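Local coordinates for protein MJ fibrillarin homologue (Methanocaldococcus jannaschii, PDB 1FBN) that probably transfers methyl groups from S-adenosyl-L-methionine to ribose 2'-hydroxyls of rRNA and tRNA at sites chosen by a guide RNA, at residues E48-A60 against A85-D97. Sequence-based numbering, arbitrary orientation.
Sequences EYRIWNPNKSKLA and AGTTPSHVADIAD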
ATOM      1  N   GLU A  48      -5.574   5.991  19.591  1.00 28.39           N
ATOM      2  CA  GLU A  48      -4.885   4.708  19.608  1.00 26.52           C
ATOM      3  C   GLU A  48      -3.958   4.596  18.405  1.00 26.14           C
ATOM      4  O   GLU A  48      -4.407   4.637  17.262  1.00 27.56           O
ATOM      5  CB  GLU A  48      -5.885   3.550  19.618  1.00 28.64           C
ATOM      6  CG  GLU A  48      -6.590   3.358  20.958  1.00 32.83           C
ATOM      7  CD  GLU A  48      -7.501   2.135  21.008  1.00 35.92           C
ATOM      8  OE1 GLU A  48      -7.435   1.281  20.097  1.00 34.92           O
ATOM      9  OE2 GLU A  48      -8.286   2.024  21.976  1.00 39.85           O
ATOM     10  N   TYR A  49      -2.658   4.517  18.664  1.00 24.14           N
ATOM     11  CA  TYR A  49      -1.680   4.391  17.595  1.00 23.19           C
ATOM     12  C   TYR A  49      -1.358   2.918  17.384  1.00 22.10           C
ATOM     13  O   TYR A  49      -0.897   2.237  18.298  1.00 23.31           O
ATOM     14  CB  TYR A  49      -0.410   5.179  17.925  1.00 22.51           C
ATOM     15  CG  TYR A  49      -0.635   6.671  18.003  1.00 23.34           C
ATOM     16  CD1 TYR A  49      -0.999   7.280  19.205  1.00 24.94           C
ATOM     17  CD2 TYR A  49      -0.487   7.476  16.875  1.00 22.80           C
ATOM     18  CE1 TYR A  49      -1.211   8.655  19.282  1.00 25.82           C
ATOM     19  CE2 TYR A  49      -0.696   8.853  16.941  1.00 25.28           C
ATOM     20  CZ  TYR A  49      -1.057   9.436  18.148  1.00 26.70           C
ATOM     21  OH  TYR A  49      -1.253  10.796  18.222  1.00 29.04           O
ATOM     22  N   ARG A  50      -1.653   2.423  16.186  1.00 22.29           N
ATOM     23  CA  ARG A  50      -1.412   1.025  15.850  1.00 21.43           C
ATOM     24  C   ARG A  50      -0.029   0.830  15.254  1.00 22.11           C
ATOM     25  O   ARG A  50       0.273   1.373  14.190  1.00 23.87           O
ATOM     26  CB  ARG A  50      -2.460   0.518  14.856  1.00 20.50           C
ATOM     27  CG  ARG A  50      -3.887   0.571  15.350  1.00 21.09           C
ATOM     28  CD  ARG A  50      -4.754  -0.376  14.542  1.00 24.11           C
ATOM     29  NE  ARG A  50      -4.828   0.032  13.150  1.00 26.07           N
ATOM     30  CZ  ARG A  50      -4.671  -0.776  12.105  1.00 23.63           C
ATOM     31  NH1 ARG A  50      -4.424  -2.071  12.263  1.00 21.61           N
ATOM     32  NH2 ARG A  50      -4.765  -0.274  10.885  1.00 23.51           N
ATOM     33  N   ILE A  51       0.806   0.052  15.938  1.00 22.23           N
ATOM     34  CA  ILE A  51       2.156  -0.228  15.461  1.00 22.74           C
ATOM     35  C   ILE A  51       2.048  -0.976  14.135  1.00 22.18           C
ATOM     36  O   ILE A  51       1.461  -2.054  14.059  1.00 22.69           O
ATOM     37  CB  ILE A  51       2.959  -1.055  16.496  1.00 24.12           C
ATOM     38  CG1 ILE A  51       3.140  -0.247  17.789  1.00 24.15           C
ATOM     39  CG2 ILE A  51       4.306  -1.477  15.927  1.00 23.27           C
ATOM     40  CD1 ILE A  51       3.811   1.107  17.612  1.00 24.94           C
ATOM     41  N   TRP A  52       2.590  -0.353  13.093  1.00 22.15           N
ATOM     42  CA  TRP A  52       2.571  -0.870  11.723  1.00 21.33           C
ATOM     43  C   TRP A  52       3.767  -1.794  11.468  1.00 19.74           C
ATOM     44  O   TRP A  52       4.853  -1.338  11.111  1.00 18.95           O
ATOM     45  CB  TRP A  52       2.598   0.335  10.779  1.00 20.55           C
ATOM     46  CG  TRP A  52       2.131   0.104   9.376  1.00 21.05           C
ATOM     47  CD1 TRP A  52       1.787  -1.086   8.792  1.00 20.12           C
ATOM     48  CD2 TRP A  52       1.981   1.106   8.364  1.00 21.63           C
ATOM     49  NE1 TRP A  52       1.437  -0.881   7.475  1.00 19.52           N
ATOM     50  CE2 TRP A  52       1.547   0.455   7.188  1.00 20.59           C
ATOM     51  CE3 TRP A  52       2.174   2.496   8.341  1.00 20.49           C
ATOM     52  CZ2 TRP A  52       1.303   1.148   5.995  1.00 20.31           C
ATOM     53  CZ3 TRP A  52       1.930   3.185   7.153  1.00 21.18           C
ATOM     54  CH2 TRP A  52       1.498   2.507   5.997  1.00 20.55           C
ATOM     55  N   ASN A  53       3.542  -3.095  11.620  1.00 21.62           N
ATOM     56  CA  ASN A  53       4.583  -4.112  11.455  1.00 23.39           C
ATOM     57  C   ASN A  53       5.101  -4.305  10.017  1.00 22.72           C
ATOM     58  O   ASN A  53       4.368  -4.770   9.143  1.00 24.61           O
ATOM     59  CB  ASN A  53       4.067  -5.447  12.017  1.00 24.49           C
ATOM     60  CG  ASN A  53       5.170  -6.481  12.226  1.00 27.42           C
ATOM     61  OD1 ASN A  53       6.273  -6.368  11.689  1.00 26.78           O
ATOM     62  ND2 ASN A  53       4.867  -7.501  13.018  1.00 28.13           N
ATOM     63  N   PRO A  54       6.384  -3.973   9.766  1.00 21.46           N
ATOM     64  CA  PRO A  54       7.011  -4.110   8.445  1.00 21.43           C
ATOM     65  C   PRO A  54       7.155  -5.564   7.994  1.00 21.58           C
ATOM     66  O   PRO A  54       7.324  -5.837   6.810  1.00 21.22           O
ATOM     67  CB  PRO A  54       8.375  -3.446   8.645  1.00 22.77           C
ATOM     68  CG  PRO A  54       8.656  -3.667  10.095  1.00 21.68           C
ATOM     69  CD  PRO A  54       7.324  -3.362  10.722  1.00 22.16           C
ATOM     70  N   ASN A  55       7.113  -6.491   8.947  1.00 23.20           N
ATOM     71  CA  ASN A  55       7.213  -7.916   8.643  1.00 24.79           C
ATOM     72  C   ASN A  55       5.869  -8.443   8.137  1.00 26.02           C
ATOM     73  O   ASN A  55       5.792  -9.530   7.567  1.00 29.00           O
ATOM     74  CB  ASN A  55       7.619  -8.704   9.891  1.00 25.87           C
ATOM     75  CG  ASN A  55       9.007  -8.357  10.374  1.00 27.65           C
ATOM     76  OD1 ASN A  55      10.001  -8.733   9.755  1.00 32.29           O
ATOM     77  ND2 ASN A  55       9.085  -7.642  11.492  1.00 29.23           N
ATOM     78  N   LYS A  56       4.811  -7.670   8.369  1.00 27.54           N
ATOM     79  CA  LYS A  56       3.459  -8.040   7.962  1.00 26.50           C
ATOM     80  C   LYS A  56       2.864  -7.123   6.890  1.00 25.05           C
ATOM     81  O   LYS A  56       1.841  -7.447   6.295  1.00 26.39           O
ATOM     82  CB  LYS A  56       2.539  -8.088   9.188  1.00 28.04           C
ATOM     83  CG  LYS A  56       2.553  -9.425   9.925  1.00 35.55           C
ATOM     84  CD  LYS A  56       3.961  -9.837  10.336  1.00 45.27           C
ATOM     85  CE  LYS A  56       4.087 -11.351  10.526  1.00 50.35           C
ATOM     86  NZ  LYS A  56       5.510 -11.793  10.691  1.00 50.54           N
ATOM     87  N   SER A  57       3.526  -5.998   6.629  1.00 22.90           N
ATOM     88  CA  SER A  57       3.059  -5.031   5.640  1.00 19.47           C
ATOM     89  C   SER A  57       4.206  -4.497   4.783  1.00 19.52           C
ATOM     90  O   SER A  57       5.126  -3.854   5.292  1.00 18.84           O
ATOM     91  CB  SER A  57       2.346  -3.872   6.344  1.00 17.82           C
ATOM     92  OG  SER A  57       1.967  -2.852   5.429  1.00 19.52           O
ATOM     93  N   LYS A  58       4.132  -4.743   3.477  1.00 17.28           N
ATOM     94  CA  LYS A  58       5.163  -4.291   2.547  1.00 18.99           C
ATOM     95  C   LYS A  58       5.290  -2.763   2.492  1.00 20.50           C
ATOM     96  O   LYS A  58       6.376  -2.234   2.233  1.00 19.51           O
ATOM     97  CB  LYS A  58       4.906  -4.847   1.142  1.00 18.86           C
ATOM     98  CG  LYS A  58       4.973  -6.364   1.047  1.00 19.49           C
ATOM     99  CD  LYS A  58       4.820  -6.835  -0.393  1.00 22.81           C
ATOM    100  CE  LYS A  58       4.618  -8.337  -0.463  1.00 24.75           C
ATOM    101  NZ  LYS A  58       3.348  -8.738   0.218  1.00 28.58           N
ATOM    102  N   LEU A  59       4.180  -2.060   2.717  1.00 18.24           N
ATOM    103  CA  LEU A  59       4.189  -0.600   2.708  1.00 17.57           C
ATOM    104  C   LEU A  59       4.952  -0.096   3.940  1.00 17.64           C
ATOM    105  O   LEU A  59       5.753   0.839   3.841  1.00 16.91           O
ATOM    106  CB  LEU A  59       2.758  -0.053   2.673  1.00 16.74           C
ATOM    107  CG  LEU A  59       2.599   1.465   2.580  1.00 16.72           C
ATOM    108  CD1 LEU A  59       3.464   2.024   1.455  1.00 17.83           C
ATOM    109  CD2 LEU A  59       1.136   1.814   2.362  1.00 16.86           C
ATOM    110  N   ALA A  60       4.732  -0.738   5.090  1.00 17.18           N
ATOM    111  CA  ALA A  60       5.446  -0.370   6.315  1.00 16.67           C
ATOM    112  C   ALA A  60       6.936  -0.657   6.118  1.00 17.36           C
ATOM    113  O   ALA A  60       7.788   0.126   6.534  1.00 17.88           O
ATOM    114  CB  ALA A  60       4.919  -1.156   7.502  1.00 16.51           C
ATOM    115  N   ALA A  85      -5.417  -9.915   3.904  1.00 29.31           N
ATOM    116  CA  ALA A  85      -6.249 -10.355   5.015  1.00 31.89           C
ATOM    117  C   ALA A  85      -6.684  -9.117   5.813  1.00 32.60           C
ATOM    118  O   ALA A  85      -7.322  -9.236   6.863  1.00 34.09           O
ATOM    119  CB  ALA A  85      -5.478 -11.329   5.904  1.00 32.36           C
ATOM    120  N   GLY A  86      -6.305  -7.936   5.321  1.00 28.52           N
ATOM    121  CA  GLY A  86      -6.679  -6.692   5.971  1.00 25.52           C
ATOM    122  C   GLY A  86      -5.569  -5.854   6.579  1.00 24.03           C
ATOM    123  O   GLY A  86      -5.802  -4.695   6.915  1.00 22.18           O
ATOM    124  N   THR A  87      -4.364  -6.413   6.684  1.00 24.05           N
ATOM    125  CA  THR A  87      -3.218  -5.715   7.286  1.00 23.69           C
ATOM    126  C   THR A  87      -2.922  -4.334   6.707  1.00 21.37           C
ATOM    127  O   THR A  87      -3.183  -3.327   7.358  1.00 22.53           O
ATOM    128  CB  THR A  87      -1.932  -6.576   7.235  1.00 24.41           C
ATOM    129  OG1 THR A  87      -2.168  -7.828   7.889  1.00 29.89           O
ATOM    130  CG2 THR A  87      -0.784  -5.870   7.935  1.00 24.19           C
ATOM    131  N   THR A  88      -2.379  -4.280   5.492  1.00 19.65           N
ATOM    132  CA  THR A  88      -2.062  -2.993   4.879  1.00 18.39           C
ATOM    133  C   THR A  88      -3.310  -2.127   4.665  1.00 19.52           C
ATOM    134  O   THR A  88      -3.289  -0.934   4.967  1.00 19.29           O
ATOM    135  CB  THR A  88      -1.254  -3.157   3.574  1.00 17.80           C
ATOM    136  OG1 THR A  88      -0.046  -3.874   3.859  1.00 19.95           O
ATOM    137  CG2 THR A  88      -0.887  -1.798   2.985  1.00 13.91           C
ATOM    138  N   PRO A  89      -4.418  -2.716   4.161  1.00 20.78           N
ATOM    139  CA  PRO A  89      -5.633  -1.919   3.951  1.00 19.72           C
ATOM    140  C   PRO A  89      -6.123  -1.211   5.217  1.00 18.61           C
ATOM    141  O   PRO A  89      -6.618  -0.095   5.146  1.00 20.38           O
ATOM    142  CB  PRO A  89      -6.635  -2.962   3.467  1.00 20.14           C
ATOM    143  CG  PRO A  89      -5.778  -3.869   2.655  1.00 20.13           C
ATOM    144  CD  PRO A  89      -4.579  -4.058   3.566  1.00 18.84           C
ATOM    145  N   SER A  90      -5.969  -1.838   6.380  1.00 18.33           N
ATOM    146  CA  SER A  90      -6.420  -1.202   7.617  1.00 18.34           C
ATOM    147  C   SER A  90      -5.615   0.060   7.939  1.00 18.36           C
ATOM    148  O   SER A  90      -6.180   1.075   8.352  1.00 19.00           O
ATOM    149  CB  SER A  90      -6.388  -2.186   8.790  1.00 16.53           C
ATOM    150  OG  SER A  90      -5.072  -2.606   9.093  1.00 18.92           O
ATOM    151  N   HIS A  91      -4.303   0.001   7.720  1.00 18.19           N
ATOM    152  CA  HIS A  91      -3.432   1.144   7.983  1.00 18.09           C
ATOM    153  C   HIS A  91      -3.619   2.252   6.959  1.00 18.15           C
ATOM    154  O   HIS A  91      -3.543   3.432   7.298  1.00 18.54           O
ATOM    155  CB  HIS A  91      -1.965   0.711   8.046  1.00 16.36           C
ATOM    156  CG  HIS A  91      -1.589   0.038   9.330  1.00 16.97           C
ATOM    157  ND1 HIS A  91      -1.457  -1.329   9.447  1.00 19.78           N
ATOM    158  CD2 HIS A  91      -1.312   0.547  10.552  1.00 16.00           C
ATOM    159  CE1 HIS A  91      -1.112  -1.631  10.687  1.00 14.56           C
ATOM    160  NE2 HIS A  91      -1.016  -0.510  11.377  1.00 18.43           N
ATOM    161  N   VAL A  92      -3.853   1.874   5.704  1.00 19.10           N
ATOM    162  CA  VAL A  92      -4.072   2.856   4.645  1.00 18.73           C
ATOM    163  C   VAL A  92      -5.371   3.614   4.941  1.00 20.22           C
ATOM    164  O   VAL A  92      -5.456   4.819   4.704  1.00 21.75           O
ATOM    165  CB  VAL A  92      -4.146   2.189   3.248  1.00 19.27           C
ATOM    166  CG1 VAL A  92      -4.597   3.195   2.199  1.00 19.52           C
ATOM    167  CG2 VAL A  92      -2.781   1.618   2.864  1.00 19.35           C
ATOM    168  N   ALA A  93      -6.357   2.905   5.496  1.00 19.75           N
ATOM    169  CA  ALA A  93      -7.650   3.492   5.854  1.00 20.08           C
ATOM    170  C   ALA A  93      -7.486   4.482   7.009  1.00 21.48           C
ATOM    171  O   ALA A  93      -8.208   5.478   7.093  1.00 22.44           O
ATOM    172  CB  ALA A  93      -8.633   2.400   6.230  1.00 19.43           C
ATOM    173  N   ASP A  94      -6.548   4.191   7.906  1.00 22.03           N
ATOM    174  CA  ASP A  94      -6.259   5.073   9.034  1.00 21.35           C
ATOM    175  C   ASP A  94      -5.681   6.382   8.508  1.00 22.27           C
ATOM    176  O   ASP A  94      -6.062   7.459   8.958  1.00 25.79           O
ATOM    177  CB  ASP A  94      -5.234   4.437   9.975  1.00 18.93           C
ATOM    178  CG  ASP A  94      -5.826   3.363  10.859  1.00 19.90           C
ATOM    179  OD1 ASP A  94      -7.067   3.226  10.918  1.00 22.45           O
ATOM    180  OD2 ASP A  94      -5.039   2.655  11.517  1.00 20.31           O
ATOM    181  N   ILE A  95      -4.746   6.271   7.565  1.00 20.20           N
ATOM    182  CA  ILE A  95      -4.091   7.430   6.961  1.00 19.75           C
ATOM    183  C   ILE A  95      -5.104   8.289   6.208  1.00 18.83           C
ATOM    184  O   ILE A  95      -5.252   9.477   6.487  1.00 18.42           O
ATOM    185  CB  ILE A  95      -2.971   6.990   5.980  1.00 17.97           C
ATOM    186  CG1 ILE A  95      -1.935   6.140   6.719  1.00 16.93           C
ATOM    187  CG2 ILE A  95      -2.302   8.209   5.349  1.00 15.02           C
ATOM    188  CD1 ILE A  95      -1.049   5.327   5.804  1.00 17.12           C
ATOM    189  N   ALA A  96      -5.792   7.676   5.252  1.00 19.88           N
ATOM    190  CA  ALA A  96      -6.793   8.369   4.452  1.00 20.72           C
ATOM    191  C   ALA A  96      -8.167   8.353   5.139  1.00 22.71           C
ATOM    192  O   ALA A  96      -9.159   7.881   4.576  1.00 21.72           O
ATOM    193  CB  ALA A  96      -6.869   7.742   3.077  1.00 16.63           C
ATOM    194  N   ASP A  97      -8.215   8.894   6.355  1.00 24.35           N
ATOM    195  CA  ASP A  97      -9.445   8.939   7.139  1.00 25.80           C
ATOM    196  C   ASP A  97     -10.514   9.853   6.544  1.00 27.05           C
ATOM    197  O   ASP A  97     -11.697   9.714   6.858  1.00 29.71           O
ATOM    198  CB  ASP A  97      -9.145   9.316   8.597  1.00 30.08           C
ATOM    199  CG  ASP A  97      -8.521  10.700   8.744  1.00 29.94           C
ATOM    200  OD1 ASP A  97      -7.582  11.033   7.990  1.00 32.16           O
ATOM    201  OD2 ASP A  97      -8.965  11.452   9.638  1.00 32.56           O
TER
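His-91 is sandwiched between Arg-50 and Trp-52, joining the antiparallel N-terminal sheet of this fibrillarin homologue to helix 87-95 of its Rossmann-like methyltransferase domain. The guanidinium lies flat on one imidazole face, planes 16° apart; the five-membered ring of Trp-52 stacks face-to-face on the other, centroids 3.7 Å apart. In its own plane the guanidinium donates to two acceptors on the helix. Arg-50 NE and NH2 both reach Asp-94 OD2, at 3.1 and 3.0 Å; NE meets OD2 on its syn lone pair, whereas NH2 comes from above the carboxylate, whose plane stands 85° from that of the guanidinium. Arg-50 NH1 and NH2 converge on Ser-90 OG, which in turn donates to Thr-87 O at 2.7 Å. NH1 also bridges to Glu-39, and Asp-94 meets Thr-27 through OD2 and Arg-121 through OD1. A leucine in place of Arg-50 would probably leave Asp-94, Ser-90 and Glu-39 without these donors and His-91 without its flat, charged stacking partner. The imidazole ND1 bonds weakly to Thr-87 O, while buried NE2 has no partner in the model. Ser-57 holds its OG anti to the backbone N (chi1 175°), where it N-caps helix 58-64 through a weak bond from Ala-60 N. The same OG accepts weakly from Trp-52 NE1 and pairs at 2.7 Å with OG1 of Thr-88, which, like Thr-87, is predicted to bind S-adenosyl-L-methionine; either hydroxyl could donate.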